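Local structure of fuculose-1-phosphate aldolase (Glaciozyma antarctica, 4XXF) at residues G123-S128 and I177-L183; P132-T137 and Q203-Q207; S140-Y144 and W196-L200. The protein belongs to the class II aldolase and adducin family of the AraD-like clan, and carries a zinc ion held by three histidines. All blocks are in the same frame, centred on the assembly; numbering follows the deposited sequence.

Interaction 1: residues G123-S128 and I177-L183; sequences GKAFSS and ILQNHGL. With ZN (zinc ion), chain B.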
loop_
_atom_site.group_PDB
_atom_site.type_symbol
_atom_site.label_atom_id
_atom_site.label_comp_id
_atom_site.label_asym_id
_atom_site.label_seq_id
_atom_site.Cartn_x
_atom_site.Cartn_y
_atom_site.Cartn_z
ATOM N N GLY A 123 -2.569 5.330 13.917
ATOM C CA GLY A 123 -2.630 5.973 15.223
ATOM C C GLY A 123 -3.963 6.660 15.430
ATOM O O GLY A 123 -4.542 6.604 16.515
ATOM N N LYS A 124 -4.445 7.322 14.390
ATOM C CA LYS A 124 -5.736 7.972 14.440
ATOM C C LYS A 124 -6.863 6.953 14.662
ATOM O O LYS A 124 -7.695 7.112 15.566
ATOM C CB LYS A 124 -5.940 8.772 13.149
ATOM C CG LYS A 124 -7.295 9.378 12.998
ATOM C CD LYS A 124 -7.325 10.473 11.929
ATOM C CE LYS A 124 -6.718 10.031 10.620
ATOM N NZ LYS A 124 -6.904 11.109 9.602
ATOM N N ALA A 125 -6.888 5.889 13.868
ATOM C CA ALA A 125 -7.923 4.874 14.014
ATOM C C ALA A 125 -7.862 4.213 15.384
ATOM O O ALA A 125 -8.882 4.017 16.043
ATOM C CB ALA A 125 -7.807 3.818 12.912
ATOM N N PHE A 126 -6.662 3.864 15.833
ATOM C CA PHE A 126 -6.563 3.231 17.138
ATOM C C PHE A 126 -6.980 4.180 18.264
ATOM O O PHE A 126 -7.622 3.771 19.232
ATOM C CB PHE A 126 -5.150 2.694 17.388
ATOM C CG PHE A 126 -5.043 1.956 18.688
ATOM C CD1 PHE A 126 -5.699 0.745 18.842
ATOM C CD2 PHE A 126 -4.376 2.501 19.779
ATOM C CE1 PHE A 126 -5.659 0.061 20.041
ATOM C CE2 PHE A 126 -4.319 1.818 20.992
ATOM C CZ PHE A 126 -4.974 0.603 21.124
ATOM N N SER A 127 -6.621 5.453 18.124
ATOM C CA SER A 127 -6.966 6.432 19.158
ATOM C C SER A 127 -8.472 6.622 19.301
ATOM O O SER A 127 -8.929 7.100 20.338
ATOM C CB SER A 127 -6.311 7.787 18.876
ATOM O OG SER A 127 -7.042 8.535 17.904
ATOM N N SER A 128 -9.251 6.274 18.277
ATOM C CA SER A 128 -10.697 6.432 18.368
ATOM C C SER A 128 -11.335 5.370 19.272
ATOM O O SER A 128 -12.519 5.455 19.587
ATOM C CB SER A 128 -11.339 6.392 16.972
ATOM O OG SER A 128 -11.358 5.085 16.414
ATOM N N ILE A 177 -0.972 8.605 23.281
ATOM C CA ILE A 177 -2.096 8.387 22.381
ATOM C C ILE A 177 -3.184 9.358 22.792
ATOM O O ILE A 177 -3.663 9.320 23.923
ATOM C CB ILE A 177 -2.589 6.936 22.442
ATOM C CG1 ILE A 177 -1.438 6.003 22.057
ATOM C CG2 ILE A 177 -3.803 6.736 21.544
ATOM C CD1 ILE A 177 -1.791 4.535 22.052
ATOM N N LEU A 178 -3.519 10.264 21.876
ATOM C CA LEU A 178 -4.519 11.289 22.116
ATOM C C LEU A 178 -5.849 10.807 21.568
ATOM O O LEU A 178 -6.012 10.690 20.358
ATOM C CB LEU A 178 -4.099 12.599 21.456
ATOM C CG LEU A 178 -2.712 13.116 21.848
ATOM C CD1 LEU A 178 -2.270 14.205 20.876
ATOM C CD2 LEU A 178 -2.712 13.633 23.283
ATOM N N GLN A 179 -6.790 10.516 22.455
ATOM C CA GLN A 179 -8.054 9.933 22.022
ATOM C C GLN A 179 -8.739 10.807 20.968
ATOM O O GLN A 179 -8.783 12.042 21.095
ATOM C CB GLN A 179 -8.980 9.720 23.219
ATOM C CG GLN A 179 -10.241 8.956 22.898
ATOM C CD GLN A 179 -11.116 8.815 24.112
ATOM O OE1 GLN A 179 -10.713 8.217 25.110
ATOM N NE2 GLN A 179 -12.309 9.375 24.045
ATOM N N ASN A 180 -9.234 10.147 19.921
ATOM C CA ASN A 180 -9.936 10.803 18.818
ATOM C C ASN A 180 -9.069 11.799 18.068
ATOM O O ASN A 180 -9.581 12.767 17.515
ATOM C CB ASN A 180 -11.192 11.535 19.304
ATOM C CG ASN A 180 -12.121 10.651 20.119
ATOM O OD1 ASN A 180 -12.364 10.921 21.303
ATOM N ND2 ASN A 180 -12.658 9.606 19.498
ATOM N N HIS A 181 -7.766 11.573 18.043
ATOM C CA HIS A 181 -6.860 12.574 17.505
ATOM C C HIS A 181 -5.697 11.883 16.811
ATOM O O HIS A 181 -5.580 11.945 15.578
ATOM C CB HIS A 181 -6.405 13.507 18.637
ATOM C CG HIS A 181 -5.573 14.666 18.191
ATOM N ND1 HIS A 181 -5.141 15.640 19.065
ATOM C CD2 HIS A 181 -5.096 15.018 16.972
ATOM C CE1 HIS A 181 -4.428 16.539 18.407
ATOM N NE2 HIS A 181 -4.391 16.186 17.132
ATOM N N GLY A 182 -4.863 11.197 17.584
ATOM C CA GLY A 182 -3.719 10.519 17.005
ATOM C C GLY A 182 -2.566 10.457 17.979
ATOM O O GLY A 182 -2.765 10.427 19.190
ATOM N N LEU A 183 -1.362 10.474 17.433
ATOM C CA LEU A 183 -0.150 10.201 18.198
ATOM C C LEU A 183 0.737 11.420 18.351
ATOM O O LEU A 183 0.828 12.252 17.452
ATOM C CB LEU A 183 0.661 9.104 17.514
ATOM C CG LEU A 183 -0.086 7.831 17.122
ATOM C CD1 LEU A 183 0.883 6.917 16.385
ATOM C CD2 LEU A 183 -0.639 7.152 18.343
HETATM ZN ZN ZN B . -3.253 17.258 15.739
HETATM O O HOH W 1 -4.727 18.642 15.601
HETATM O O HOH W 2 -2.312 18.597 14.316
HETATM O O HOH W 3 -2.595 18.695 17.258
#
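S127, on helix 121-127, makes the largest single contribution to this contact and points its side chain toward the hairpin of strands 175-178 and 182-187. With chi1 at 80°, its OG stays close to the helix backbone; the hydroxyl donates to K124 O (2.8 Å) while accepting from H181 N at 3.1 Å, a bent bond of 144°. Its CB rests against I177 CG2 and lies 3.3 Å from L178 O. S127 O takes the N-H of N180 (3.1 Å to N180 N), nearly straight at the hydrogen but arriving from above the carbonyl plane. The other branch of I177 brings CD1 to the edge of the F126 ring, 3.9 Å from CE2, the two side chains crossing at about a right angle. With no side chain at G123, L183 CG packs directly onto G123 CA (3.7 Å), where a beta carbon would clash with it. The hairpin carries a classic beta bulge, H181 and G182 lying together opposite L178, and the H181 ring leads away from the helix to bind zinc through NE2 at 2.1 Å; H117 and H119 complete the protein ligands. D139 of the second subunit salt-bridges K124. Strand 147-150 pairs with 175-178, and helix 190-213 meets F126 and L183.

Interaction 2: residues P132-T137 and Q203-Q207; sequences PLAITT and QCQVQ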
loop_
_atom_site.group_PDB
_atom_site.type_symbol
_atom_site.label_atom_id
_atom_site.label_comp_id
_atom_site.label_asym_id
_atom_site.label_seq_id
_atom_site.Cartn_x
_atom_site.Cartn_y
_atom_site.Cartn_z
ATOM N N PRO A 132 -5.633 1.686 25.918
ATOM C CA PRO A 132 -4.171 1.742 25.977
ATOM C C PRO A 132 -3.538 0.819 24.943
ATOM O O PRO A 132 -4.151 -0.157 24.508
ATOM C CB PRO A 132 -3.860 1.266 27.397
ATOM C CG PRO A 132 -4.998 0.385 27.746
ATOM C CD PRO A 132 -6.208 1.002 27.088
ATOM N N LEU A 133 -2.313 1.133 24.556
ATOM C CA LEU A 133 -1.579 0.277 23.639
ATOM C C LEU A 133 -1.291 -1.059 24.321
ATOM O O LEU A 133 -0.713 -1.088 25.414
ATOM C CB LEU A 133 -0.279 0.943 23.220
ATOM C CG LEU A 133 0.464 0.253 22.083
ATOM C CD1 LEU A 133 -0.199 0.586 20.748
ATOM C CD2 LEU A 133 1.947 0.638 22.096
ATOM N N ALA A 134 -1.693 -2.162 23.701
ATOM C CA ALA A 134 -1.384 -3.481 24.254
ATOM C C ALA A 134 0.063 -3.861 23.946
ATOM O O ALA A 134 0.554 -3.635 22.842
ATOM C CB ALA A 134 -2.346 -4.531 23.707
ATOM N N ILE A 135 0.752 -4.439 24.920
ATOM C CA ILE A 135 2.145 -4.818 24.731
ATOM C C ILE A 135 2.181 -6.294 24.317
ATOM O O ILE A 135 2.269 -7.201 25.152
ATOM C CB ILE A 135 2.987 -4.537 25.997
ATOM C CG1 ILE A 135 2.800 -3.076 26.448
ATOM C CG2 ILE A 135 4.460 -4.844 25.738
ATOM C CD1 ILE A 135 3.137 -2.017 25.395
ATOM N N THR A 136 2.080 -6.507 23.006
ATOM C CA THR A 136 1.867 -7.835 22.428
ATOM C C THR A 136 2.956 -8.262 21.435
ATOM O O THR A 136 2.890 -9.357 20.882
ATOM C CB THR A 136 0.538 -7.892 21.687
ATOM O OG1 THR A 136 0.556 -6.885 20.674
ATOM C CG2 THR A 136 -0.627 -7.627 22.637
ATOM N N THR A 137 3.937 -7.394 21.192
ATOM C CA THR A 137 5.048 -7.717 20.297
ATOM C C THR A 137 6.354 -7.247 20.906
ATOM O O THR A 137 6.375 -6.349 21.750
ATOM C CB THR A 137 4.914 -7.058 18.914
ATOM O OG1 THR A 137 5.061 -5.642 19.061
ATOM C CG2 THR A 137 3.569 -7.383 18.276
ATOM N N GLN A 203 2.814 -0.234 15.729
ATOM C CA GLN A 203 2.139 -1.092 16.684
ATOM C C GLN A 203 0.630 -0.817 16.708
ATOM O O GLN A 203 -0.151 -1.740 16.937
ATOM C CB GLN A 203 2.738 -0.955 18.081
ATOM C CG GLN A 203 2.151 -1.973 19.064
ATOM C CD GLN A 203 2.348 -3.424 18.655
ATOM O OE1 GLN A 203 3.337 -3.783 18.026
ATOM N NE2 GLN A 203 1.405 -4.268 19.031
ATOM N N CYS A 204 0.208 0.425 16.461
ATOM C CA CYS A 204 -1.225 0.681 16.328
ATOM C C CYS A 204 -1.801 -0.098 15.141
ATOM O O CYS A 204 -2.877 -0.680 15.245
ATOM C CB CYS A 204 -1.495 2.173 16.152
ATOM S SG CYS A 204 -1.274 3.161 17.638
ATOM N N GLN A 205 -1.074 -0.112 14.026
ATOM C CA GLN A 205 -1.467 -0.894 12.865
ATOM C C GLN A 205 -1.598 -2.371 13.208
ATOM O O GLN A 205 -2.577 -3.029 12.838
ATOM C CB GLN A 205 -0.450 -0.701 11.742
ATOM C CG GLN A 205 -0.822 -1.411 10.439
ATOM C CD GLN A 205 0.274 -1.315 9.409
ATOM O OE1 GLN A 205 1.358 -0.784 9.682
ATOM N NE2 GLN A 205 -0.002 -1.808 8.204
ATOM N N VAL A 206 -0.602 -2.883 13.923
ATOM C CA VAL A 206 -0.570 -4.275 14.344
ATOM C C VAL A 206 -1.754 -4.600 15.260
ATOM O O VAL A 206 -2.416 -5.627 15.084
ATOM C CB VAL A 206 0.770 -4.592 15.048
ATOM C CG1 VAL A 206 0.681 -5.878 15.835
ATOM C CG2 VAL A 206 1.903 -4.649 14.016
ATOM N N GLN A 207 -2.045 -3.731 16.219
ATOM C CA GLN A 207 -3.152 -3.999 17.127
ATOM C C GLN A 207 -4.493 -3.985 16.388
ATOM O O GLN A 207 -5.350 -4.820 16.671
ATOM C CB GLN A 207 -3.188 -3.002 18.294
ATOM C CG GLN A 207 -4.368 -3.292 19.247
ATOM C CD GLN A 207 -4.174 -2.822 20.670
ATOM O OE1 GLN A 207 -3.129 -2.269 21.043
ATOM N NE2 GLN A 207 -5.200 -3.031 21.478
HETATM O O HOH W 4 -5.520 -2.466 24.503
HETATM O O HOH W 5 -0.750 -3.398 20.619
#
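The irregular chain of 132-137 runs past helix 190-213 with its backbone about one side-chain layer away, the closest CA atoms being L133 to C204 at 7.3 Å and A134 to Q207 at 7.4 Å. Two glutamines one helical turn apart, Q203 and Q207, bridge that gap. Q207 reaches out extended, CG anti to the backbone N (chi1 180°), and its OE1 accepts the A134 N-H at 3.0 Å in an almost straight bond of 170°, the donor tilted somewhat from the carbonyl plane. Q203 instead bends at chi2 (59°), which turns its amide toward the threonines: T137 OG1 donates to Q203 OE1 at 2.7 Å, coming from above the carbonyl plane. Within the AraD-like fold of this subunit, these amides tie the long loop between helix 121-127 and strand 147-150 to the helix that follows the sheet. Water 5 joins the two glutamines, accepting from Q203 NE2 and donating to Q207 OE1 and to A134 O (2.6 Å from the water). Water 4 links Q207 NE2 to P132 O; the same NE2 also bonds D211. L133 supplies the apolar part, its CD1 3.9 Å from Q203 CG and 4.2 Å from C204 SG. T137 CG2 meets V206 CG1, while the carbonyl of T136 accepts a hydrogen bond from N180 of the third subunit.

Interaction 3: residues S140-Y144 and W196-L200; sequences SCAFY and WFIML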
loop_
_atom_site.group_PDB
_atom_site.type_symbol
_atom_site.label_atom_id
_atom_site.label_comp_id
_atom_site.label_asym_id
_atom_site.label_seq_id
_atom_site.Cartn_x
_atom_site.Cartn_y
_atom_site.Cartn_z
ATOM N N SER A 140 6.721 -3.568 20.400
ATOM C CA SER A 140 5.867 -2.777 21.288
ATOM C C SER A 140 6.466 -2.580 22.676
ATOM O O SER A 140 6.061 -1.673 23.398
ATOM C CB SER A 140 4.484 -3.421 21.421
ATOM O OG SER A 140 4.506 -4.549 22.266
ATOM N N CYS A 141 7.423 -3.419 23.055
ATOM C CA CYS A 141 8.013 -3.299 24.381
ATOM C C CYS A 141 8.822 -2.017 24.534
ATOM O O CYS A 141 9.163 -1.650 25.654
ATOM C CB CYS A 141 8.888 -4.506 24.686
ATOM S SG CYS A 141 7.956 -6.044 24.902
ATOM N N ALA A 142 9.118 -1.326 23.432
ATOM C CA ALA A 142 9.722 -0.003 23.527
ATOM C C ALA A 142 8.805 0.966 24.283
ATOM O O ALA A 142 9.262 1.998 24.793
ATOM C CB ALA A 142 10.034 0.538 22.133
ATOM N N PHE A 143 7.519 0.622 24.361
ATOM C CA PHE A 143 6.503 1.469 24.992
ATOM C C PHE A 143 5.986 0.927 26.311
ATOM O O PHE A 143 5.083 1.520 26.915
ATOM C CB PHE A 143 5.326 1.665 24.039
ATOM C CG PHE A 143 5.723 2.307 22.749
ATOM C CD1 PHE A 143 6.004 3.659 22.694
ATOM C CD2 PHE A 143 5.875 1.549 21.602
ATOM C CE1 PHE A 143 6.406 4.244 21.509
ATOM C CE2 PHE A 143 6.274 2.130 20.413
ATOM C CZ PHE A 143 6.551 3.474 20.365
ATOM N N TYR A 144 6.549 -0.183 26.770
ATOM C CA TYR A 144 6.120 -0.782 28.032
ATOM C C TYR A 144 6.255 0.200 29.186
ATOM O O TYR A 144 7.341 0.687 29.470
ATOM C CB TYR A 144 6.927 -2.048 28.308
ATOM C CG TYR A 144 6.703 -2.614 29.683
ATOM C CD1 TYR A 144 5.508 -3.240 30.005
ATOM C CD2 TYR A 144 7.672 -2.501 30.656
ATOM C CE1 TYR A 144 5.290 -3.750 31.262
ATOM C CE2 TYR A 144 7.467 -3.012 31.913
ATOM C CZ TYR A 144 6.275 -3.629 32.205
ATOM O OH TYR A 144 6.082 -4.133 33.472
ATOM N N TRP A 196 10.301 6.649 17.808
ATOM C CA TRP A 196 9.129 6.330 18.616
ATOM C C TRP A 196 7.834 6.512 17.821
ATOM O O TRP A 196 6.904 5.720 17.974
ATOM C CB TRP A 196 9.085 7.160 19.898
ATOM C CG TRP A 196 10.332 7.127 20.737
ATOM C CD1 TRP A 196 10.853 8.190 21.428
ATOM C CD2 TRP A 196 11.193 6.004 21.018
ATOM N NE1 TRP A 196 11.986 7.803 22.102
ATOM C CE2 TRP A 196 12.222 6.473 21.857
ATOM C CE3 TRP A 196 11.204 4.655 20.634
ATOM C CZ2 TRP A 196 13.229 5.643 22.346
ATOM C CZ3 TRP A 196 12.213 3.832 21.113
ATOM C CH2 TRP A 196 13.217 4.333 21.951
ATOM N N PHE A 197 7.771 7.522 16.957
ATOM C CA PHE A 197 6.568 7.715 16.154
ATOM C C PHE A 197 6.388 6.566 15.159
ATOM O O PHE A 197 5.293 6.012 15.036
ATOM C CB PHE A 197 6.589 9.062 15.418
ATOM C CG PHE A 197 5.229 9.496 14.959
ATOM C CD1 PHE A 197 4.664 8.951 13.813
ATOM C CD2 PHE A 197 4.495 10.414 15.682
ATOM C CE1 PHE A 197 3.390 9.314 13.405
ATOM C CE2 PHE A 197 3.234 10.795 15.254
ATOM C CZ PHE A 197 2.683 10.240 14.121
ATOM N N ILE A 198 7.449 6.209 14.440
ATOM C CA ILE A 198 7.389 5.098 13.490
ATOM C C ILE A 198 6.957 3.810 14.192
ATOM O O ILE A 198 6.104 3.058 13.694
ATOM C CB ILE A 198 8.754 4.885 12.799
ATOM C CG1 ILE A 198 9.045 6.039 11.839
ATOM C CG2 ILE A 198 8.784 3.573 12.032
ATOM C CD1 ILE A 198 10.518 6.099 11.398
ATOM N N MET A 199 7.554 3.541 15.350
ATOM C CA MET A 199 7.254 2.306 16.063
ATOM C C MET A 199 5.848 2.308 16.634
ATOM O O MET A 199 5.193 1.263 16.666
ATOM C CB MET A 199 8.291 2.057 17.161
ATOM C CG MET A 199 9.684 1.805 16.584
ATOM S SD MET A 199 10.933 1.535 17.861
ATOM C CE MET A 199 10.553 -0.148 18.356
ATOM N N LEU A 200 5.377 3.461 17.096
ATOM C CA LEU A 200 4.038 3.529 17.686
ATOM C C LEU A 200 2.968 3.414 16.603
ATOM O O LEU A 200 1.986 2.696 16.787
ATOM C CB LEU A 200 3.862 4.824 18.490
ATOM C CG LEU A 200 2.566 4.982 19.287
ATOM C CD1 LEU A 200 2.373 3.810 20.236
ATOM C CD2 LEU A 200 2.626 6.282 20.049
#
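The 3-10 segment that includes 140-143 faces helix 190-213 across a gap of 8.0 Å, measured between the CA atoms of A142 and W196, the nearest pair. In this AraD-like fold the turn belongs to the long loop leading to strand 147-150, and it meets the helix through apolar side chains. F143 is the main element: a chi1 of -60° swings its ring toward the helix, where the ring edge meets the backbone between W196 and L200. Foremost on that edge, F143 CZ comes 3.3 Å from W196 O, which lies near the ring plane and already accepts the helical N-H of L200. F143 CE2 packs against M199 CB at 3.8 Å and F143 CZ against L200 CB at 3.5 Å, a close fit along the helix surface. The two faces are covered differently. Over one, A142 CB sits offset toward the rim; the same methyl also touches M199 CE, which the bend at chi3 (76°) of the methionine brings to 3.9 Å, and W196 CZ3 at 4.1 Å. Beyond this contact the indole is held by its NE1, bonded to E234, and by a cation-pi contact with K174, whose NZ also bonds A142 O. On the opposite face of F143, L200 makes a CH-pi contact: its CD1 stands 4.1 Å from the ring centroid and only 6° off the normal.

How the interactions relate
All three contacts are largely buried, but P132 gives interaction 2 an exposed margin. Interactions 2 and 3 share helix 190-213, and 140-144 with 196-200 is nested inside the loop closed by 132-137 with 203-207; L133 CD2 meets L200 CD1 at 3.7 Å where they adjoin. Interaction 1 joins the sheet hairpin to helix 121-127 and reaches the shared helix through F126, whose CE1 lies 3.3 Å from Q207 CD. The chemistry changes accordingly: a serine and backbone bonds beside the zinc site in interaction 1, glutamine amides and waters in interaction 2, and apolar and aromatic packing in interaction 3, whose centre lies nearest that of the chain.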